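Local coordinates for protein putative 4-amino-4-deoxychorismate lyase (Thermus thermophilus, PDB 2ZGI) that probably acts as a lyase on 4-amino-4-deoxychorismate, using pyridoxal 5'-phosphate within the class-IV aminotransferase fold, at residues E60-D65 with L81-G86; E15-H20 with E87-S92. All coordinates share one frame; numbering follows the deposited sequence. Where two conformers were deposited one is given.

Interaction 1. Residues E60-D65 with L81-G86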
loop_
_atom_site.group_PDB
_atom_site.type_symbol
_atom_site.label_atom_id
_atom_site.label_comp_id
_atom_site.label_asym_id
_atom_site.label_seq_id
_atom_site.Cartn_x
_atom_site.Cartn_y
_atom_site.Cartn_z
ATOM N N GLU D 60 17.820 -25.621 31.127
ATOM C CA GLU D 60 17.550 -26.701 32.093
ATOM C C GLU D 60 16.076 -26.830 32.468
ATOM O O GLU D 60 15.554 -27.946 32.533
ATOM C CB GLU D 60 18.416 -26.616 33.363
ATOM C CG GLU D 60 19.017 -27.964 33.802
ATOM C CD GLU D 60 17.990 -29.068 34.132
ATOM O OE1 GLU D 60 17.741 -29.315 35.353
ATOM O OE2 GLU D 60 17.446 -29.714 33.191
ATOM N N ALA D 61 15.414 -25.688 32.683
ATOM C CA ALA D 61 14.018 -25.654 33.072
ATOM C C ALA D 61 13.158 -26.271 31.970
ATOM O O ALA D 61 12.246 -27.063 32.241
ATOM C CB ALA D 61 13.583 -24.214 33.384
ATOM N N PHE D 62 13.494 -25.932 30.730
ATOM C CA PHE D 62 12.782 -26.453 29.579
ATOM C C PHE D 62 13.074 -27.930 29.380
ATOM O O PHE D 62 12.198 -28.687 29.013
ATOM C CB PHE D 62 13.144 -25.653 28.329
ATOM C CG PHE D 62 12.214 -24.498 28.069
ATOM C CD1 PHE D 62 10.833 -24.713 27.939
ATOM C CD2 PHE D 62 12.710 -23.209 27.930
ATOM C CE1 PHE D 62 9.960 -23.654 27.686
ATOM C CE2 PHE D 62 11.837 -22.123 27.671
ATOM C CZ PHE D 62 10.462 -22.359 27.536
ATOM N N LEU D 63 14.315 -28.327 29.649
ATOM C CA LEU D 63 14.720 -29.732 29.548
ATOM C C LEU D 63 14.096 -30.578 30.654
ATOM O O LEU D 63 13.805 -31.758 30.437
ATOM C CB LEU D 63 16.239 -29.866 29.583
ATOM C CG LEU D 63 17.031 -29.266 28.422
ATOM C CD1 LEU D 63 18.513 -29.091 28.843
ATOM C CD2 LEU D 63 16.930 -30.088 27.157
ATOM N N GLU D 64 13.908 -29.980 31.831
ATOM C CA GLU D 64 13.111 -30.574 32.912
ATOM C C GLU D 64 11.667 -30.793 32.460
ATOM O O GLU D 64 11.114 -31.877 32.588
ATOM C CB GLU D 64 13.091 -29.610 34.083
ATOM C CG GLU D 64 13.199 -30.219 35.446
ATOM C CD GLU D 64 13.620 -29.167 36.468
ATOM O OE1 GLU D 64 14.841 -28.952 36.640
ATOM O OE2 GLU D 64 12.725 -28.528 37.061
ATOM N N ASP D 65 11.062 -29.742 31.917
ATOM C CA ASP D 65 9.722 -29.856 31.330
ATOM C C ASP D 65 9.662 -30.968 30.309
ATOM O O ASP D 65 8.700 -31.759 30.285
ATOM C CB ASP D 65 9.315 -28.546 30.653
ATOM C CG ASP D 65 9.045 -27.446 31.647
ATOM O OD1 ASP D 65 8.965 -27.750 32.869
ATOM O OD2 ASP D 65 8.884 -26.282 31.209
ATOM N N LEU D 81 5.303 -30.652 20.070
ATOM C CA LEU D 81 5.673 -29.991 21.294
ATOM C C LEU D 81 5.645 -28.515 21.062
ATOM O O LEU D 81 5.881 -28.038 19.948
ATOM C CB LEU D 81 7.111 -30.398 21.709
ATOM C CG LEU D 81 7.453 -31.884 21.777
ATOM C CD1 LEU D 81 8.980 -32.097 21.874
ATOM C CD2 LEU D 81 6.788 -32.419 23.021
ATOM N N ARG D 82 5.392 -27.777 22.127
ATOM C CA ARG D 82 5.448 -26.355 22.049
ATOM C C ARG D 82 6.027 -25.733 23.307
ATOM O O ARG D 82 5.584 -26.052 24.426
ATOM C CB ARG D 82 4.040 -25.858 21.829
ATOM C CG ARG D 82 3.977 -24.438 21.391
ATOM C CD ARG D 82 2.630 -23.939 21.788
ATOM N NE ARG D 82 2.782 -22.585 22.215
ATOM C CZ ARG D 82 2.651 -21.559 21.397
ATOM N NH1 ARG D 82 2.322 -21.801 20.145
ATOM N NH2 ARG D 82 2.825 -20.332 21.845
ATOM N N PHE D 83 6.997 -24.833 23.123
ATOM C CA PHE D 83 7.671 -24.155 24.218
ATOM C C PHE D 83 7.405 -22.673 24.042
ATOM O O PHE D 83 7.680 -22.128 22.993
ATOM C CB PHE D 83 9.195 -24.364 24.166
ATOM C CG PHE D 83 9.660 -25.788 24.425
ATOM C CD1 PHE D 83 9.136 -26.545 25.471
ATOM C CD2 PHE D 83 10.711 -26.321 23.686
ATOM C CE1 PHE D 83 9.605 -27.840 25.726
ATOM C CE2 PHE D 83 11.196 -27.623 23.947
ATOM C CZ PHE D 83 10.631 -28.373 24.958
ATOM N N THR D 84 6.871 -22.022 25.066
ATOM C CA THR D 84 6.465 -20.613 24.958
ATOM C C THR D 84 7.095 -19.834 26.114
ATOM O O THR D 84 7.042 -20.283 27.268
ATOM C CB THR D 84 4.926 -20.460 24.990
ATOM O OG1 THR D 84 4.352 -21.353 24.038
ATOM C CG2 THR D 84 4.485 -19.021 24.661
ATOM N N VAL D 85 7.687 -18.695 25.784
ATOM C CA VAL D 85 8.248 -17.763 26.743
ATOM C C VAL D 85 7.492 -16.417 26.797
ATOM O O VAL D 85 7.295 -15.738 25.772
ATOM C CB VAL D 85 9.735 -17.481 26.427
ATOM C CG1 VAL D 85 10.300 -16.450 27.374
ATOM C CG2 VAL D 85 10.566 -18.795 26.506
ATOM N N GLY D 86 7.091 -16.030 28.002
ATOM C CA GLY D 86 6.728 -14.642 28.283
ATOM C C GLY D 86 7.331 -14.279 29.631
ATOM O O GLY D 86 7.940 -15.147 30.295
#
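Thr84 OG1 is gripped twice by one guanidinium group on the face of strand 78-86 turned from the helix, while the carbonyl of the same residue reaches the Phe62 ring. Arg82 NE donates to Thr84 OG1 over 2.7 Å, a bond bent to 133° with the hydroxyl tilted out of the guanidinium plane. Arg82 NH2 adds a weak second bond to Thr84 OG1 at 2.9 Å. The setting is an alpha/beta layer in which helix 59-72 covers an antiparallel sheet, and it illustrates how one aromatic residue can join the two. From the helix Phe62 reaches the strand; the axes of segments 60-65 and 81-86 pass 10.7 Å apart at their closest. Its ring meets that of Phe83 obliquely, planes at 52° and centroids 4.9 Å apart, with Phe62 CD1 coming to 3.5 Å from Phe83 CD1. Phe83 sets CG anti to its own carbonyl carbon (chi1 -67°), which brings its ring alongside that of Phe62, whose CE1 lies 3.7 Å from Phe83 CB. An alanine in place of Phe62 would remove the ring and is likely to open a gap between helix and strand, leaving Phe83 and Val85 without their shared aromatic partner. Leu45 of helix 38-51 touches both phenylalanines, so a second helix also borders this apolar cluster. Across the sheet, Arg82 makes a cation-pi contact with Tyr19 of the second subunit. At the far end of the Phe62 ring, CZ lies 4.0 Å from Thr84 O, and Val85 CG2 sits in the ring plane at its edge, 3.7 Å from Phe62 CZ.

Interaction 2. Residues E15-H20 with E87-S92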
loop_
_atom_site.group_PDB
_atom_site.type_symbol
_atom_site.label_atom_id
_atom_site.label_comp_id
_atom_site.label_asym_id
_atom_site.label_seq_id
_atom_site.Cartn_x
_atom_site.Cartn_y
_atom_site.Cartn_z
ATOM N N GLU D 15 -1.082 -10.729 32.625
ATOM C CA GLU D 15 -1.909 -9.851 31.809
ATOM C C GLU D 15 -1.353 -9.651 30.395
ATOM O O GLU D 15 -2.045 -9.925 29.386
ATOM C CB GLU D 15 -1.936 -8.479 32.498
ATOM C CG GLU D 15 -3.289 -7.864 32.546
ATOM C CD GLU D 15 -3.386 -6.806 33.600
ATOM O OE1 GLU D 15 -2.791 -5.720 33.427
ATOM O OE2 GLU D 15 -4.056 -7.066 34.608
ATOM N N ALA D 16 -0.105 -9.190 30.334
ATOM C CA ALA D 16 0.533 -8.810 29.073
ATOM C C ALA D 16 0.612 -9.986 28.127
ATOM O O ALA D 16 0.421 -9.836 26.926
ATOM C CB ALA D 16 1.927 -8.227 29.319
ATOM N N PHE D 17 0.876 -11.160 28.689
ATOM C CA PHE D 17 0.973 -12.388 27.932
ATOM C C PHE D 17 -0.310 -12.645 27.132
ATOM O O PHE D 17 -0.239 -13.003 25.951
ATOM C CB PHE D 17 1.203 -13.555 28.889
ATOM C CG PHE D 17 1.411 -14.868 28.202
ATOM C CD1 PHE D 17 2.691 -15.314 27.909
ATOM C CD2 PHE D 17 0.324 -15.677 27.858
ATOM C CE1 PHE D 17 2.890 -16.549 27.274
ATOM C CE2 PHE D 17 0.515 -16.908 27.210
ATOM C CZ PHE D 17 1.793 -17.336 26.924
ATOM N N LEU D 18 -1.456 -12.485 27.804
ATOM C CA LEU D 18 -2.786 -12.758 27.259
ATOM C C LEU D 18 -3.265 -11.592 26.424
ATOM O O LEU D 18 -3.817 -11.786 25.318
ATOM C CB LEU D 18 -3.857 -12.933 28.383
ATOM C CG LEU D 18 -3.892 -13.907 29.572
ATOM C CD1 LEU D 18 -2.994 -15.129 29.367
ATOM C CD2 LEU D 18 -3.558 -13.224 30.871
ATOM N N TYR D 19 -3.114 -10.389 26.962
ATOM C CA TYR D 19 -3.740 -9.206 26.352
ATOM C C TYR D 19 -2.959 -8.618 25.180
ATOM O O TYR D 19 -3.531 -7.887 24.355
ATOM C CB TYR D 19 -3.958 -8.091 27.380
ATOM C CG TYR D 19 -5.124 -8.301 28.340
ATOM C CD1 TYR D 19 -6.274 -9.000 27.953
ATOM C CD2 TYR D 19 -5.093 -7.750 29.617
ATOM C CE1 TYR D 19 -7.374 -9.155 28.847
ATOM C CE2 TYR D 19 -6.167 -7.905 30.515
ATOM C CZ TYR D 19 -7.294 -8.616 30.124
ATOM O OH TYR D 19 -8.369 -8.753 30.997
ATOM N N HIS D 20 -1.656 -8.889 25.135
ATOM C CA HIS D 20 -0.799 -8.207 24.173
ATOM C C HIS D 20 -0.063 -9.149 23.252
ATOM O O HIS D 20 0.770 -8.714 22.436
ATOM C CB HIS D 20 0.213 -7.347 24.911
ATOM C CG HIS D 20 -0.389 -6.192 25.648
ATOM N ND1 HIS D 20 0.284 -5.526 26.644
ATOM C CD2 HIS D 20 -1.599 -5.595 25.553
ATOM C CE1 HIS D 20 -0.463 -4.539 27.106
ATOM N NE2 HIS D 20 -1.611 -4.559 26.460
ATOM N N GLU D 87 7.180 -13.019 30.028
ATOM C CA GLU D 87 7.523 -12.590 31.404
ATOM C C GLU D 87 6.745 -13.382 32.463
ATOM O O GLU D 87 5.510 -13.349 32.492
ATOM C CB GLU D 87 7.306 -11.091 31.580
ATOM C CG GLU D 87 8.145 -10.212 30.674
ATOM C CD GLU D 87 9.671 -10.459 30.750
ATOM O OE1 GLU D 87 10.131 -11.393 31.441
ATOM O OE2 GLU D 87 10.421 -9.694 30.096
ATOM N N GLY D 88 7.480 -14.125 33.294
ATOM C CA GLY D 88 6.905 -14.997 34.332
ATOM C C GLY D 88 6.197 -16.218 33.757
ATOM O O GLY D 88 5.358 -16.838 34.415
ATOM N N VAL D 89 6.505 -16.561 32.518
ATOM C CA VAL D 89 5.811 -17.664 31.880
ATOM C C VAL D 89 6.807 -18.537 31.176
ATOM O O VAL D 89 7.561 -18.068 30.309
ATOM C CB VAL D 89 4.784 -17.210 30.799
ATOM C CG1 VAL D 89 4.284 -18.432 29.985
ATOM C CG2 VAL D 89 3.620 -16.467 31.432
ATOM N N ARG D 90 6.806 -19.792 31.606
ATOM C CA ARG D 90 7.478 -20.861 30.911
ATOM C C ARG D 90 6.398 -21.894 30.631
ATOM O O ARG D 90 5.894 -22.552 31.544
ATOM C CB ARG D 90 8.590 -21.438 31.783
ATOM C CG ARG D 90 9.510 -22.403 31.069
ATOM C CD ARG D 90 10.666 -22.763 31.973
ATOM N NE ARG D 90 10.187 -23.244 33.264
ATOM C CZ ARG D 90 10.080 -24.530 33.564
ATOM N NH1 ARG D 90 10.440 -25.424 32.667
ATOM N NH2 ARG D 90 9.633 -24.923 34.749
ATOM N N LEU D 91 6.023 -22.020 29.372
ATOM C CA LEU D 91 4.981 -22.935 29.030
ATOM C C LEU D 91 5.590 -24.022 28.155
ATOM O O LEU D 91 6.343 -23.727 27.223
ATOM C CB LEU D 91 3.860 -22.138 28.359
ATOM C CG LEU D 91 2.357 -22.417 28.462
ATOM C CD1 LEU D 91 1.838 -22.775 29.850
ATOM C CD2 LEU D 91 1.634 -21.166 27.930
ATOM N N SER D 92 5.322 -25.276 28.505
ATOM C CA SER D 92 5.815 -26.430 27.768
ATOM C C SER D 92 4.668 -27.411 27.672
ATOM O O SER D 92 3.987 -27.709 28.681
ATOM C CB SER D 92 7.029 -27.065 28.470
ATOM O OG SER D 92 8.052 -26.090 28.657
#
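The Phe17 ring meets two aliphatic side chains of the 87-92 segment, Val89 and Leu91, in a buried and wholly apolar contact with no hydrogen bond across it. Val89 is the main partner and meets the ring with both of its methyls. Its CG1 comes to 3.6 Å from Phe17 CE1, and its CG2 lies 3.8 Å from Phe17 CD1, so the two methyls meet neighbouring ring carbons, CG1 obliquely, as the two side chains cross at about a right angle. Further along, Phe17 CZ meets Leu91 CD2 at 4.0 Å. The contact serves as an example of a single helical aromatic spanning alternate residues of a strand: Val89 and Leu91 both point toward the helix, whereas the intervening Arg90 points the other way.

Phe17 holds CG anti to its backbone N (chi1 -176°), which carries the ring outward from the short helix 15-19. That helix is little more than one turn, closed by the backbone bonds from Tyr19 N to Glu15 O at 2.7 Å and from His20 N to Ala16 O at 2.9 Å. On the other side, Glu87 and Gly88 form the tight turn of a beta hairpin; their backbone angles fit a type II turn, and the positive phi of Gly88 (70°) suits glycine. Glu87 OE1 takes a hydrogen bond from Ser55 N.

On its outer edge, strand 89-96 pairs through Leu91 and Ser92 with an antiparallel strand of the second subunit, continuing the sheet across the interface. Helix 15-19 thus packs over the hairpin of strands 78-86 and 89-96, with Phe17 also touching Thr84, while Arg90 and Ser92 face helix 59-72 on the opposite side.

Interactions 1 and 2 pack against opposite faces of one beta hairpin, their centres 13 Å apart: helix 59-72 lies on one side of strands 78-86 and 89-96, and helix 15-19 on the other. In sequence, both segments of interaction 1 fall between the two segments of interaction 2. They meet where Asp65 OD2 approaches Ser92 OG at 2.7 Å, a probable hydrogen bond, and where Phe62 CD1 packs 3.2 Å from the same Ser92 OG. Interaction 1 lies nearer the cofactor pocket, with the side chain of Phe83 about 9 Å from that of Arg44 and that of Thr84 about 12 Å from the pyridoxal phosphate. Both contacts also touch the second subunit.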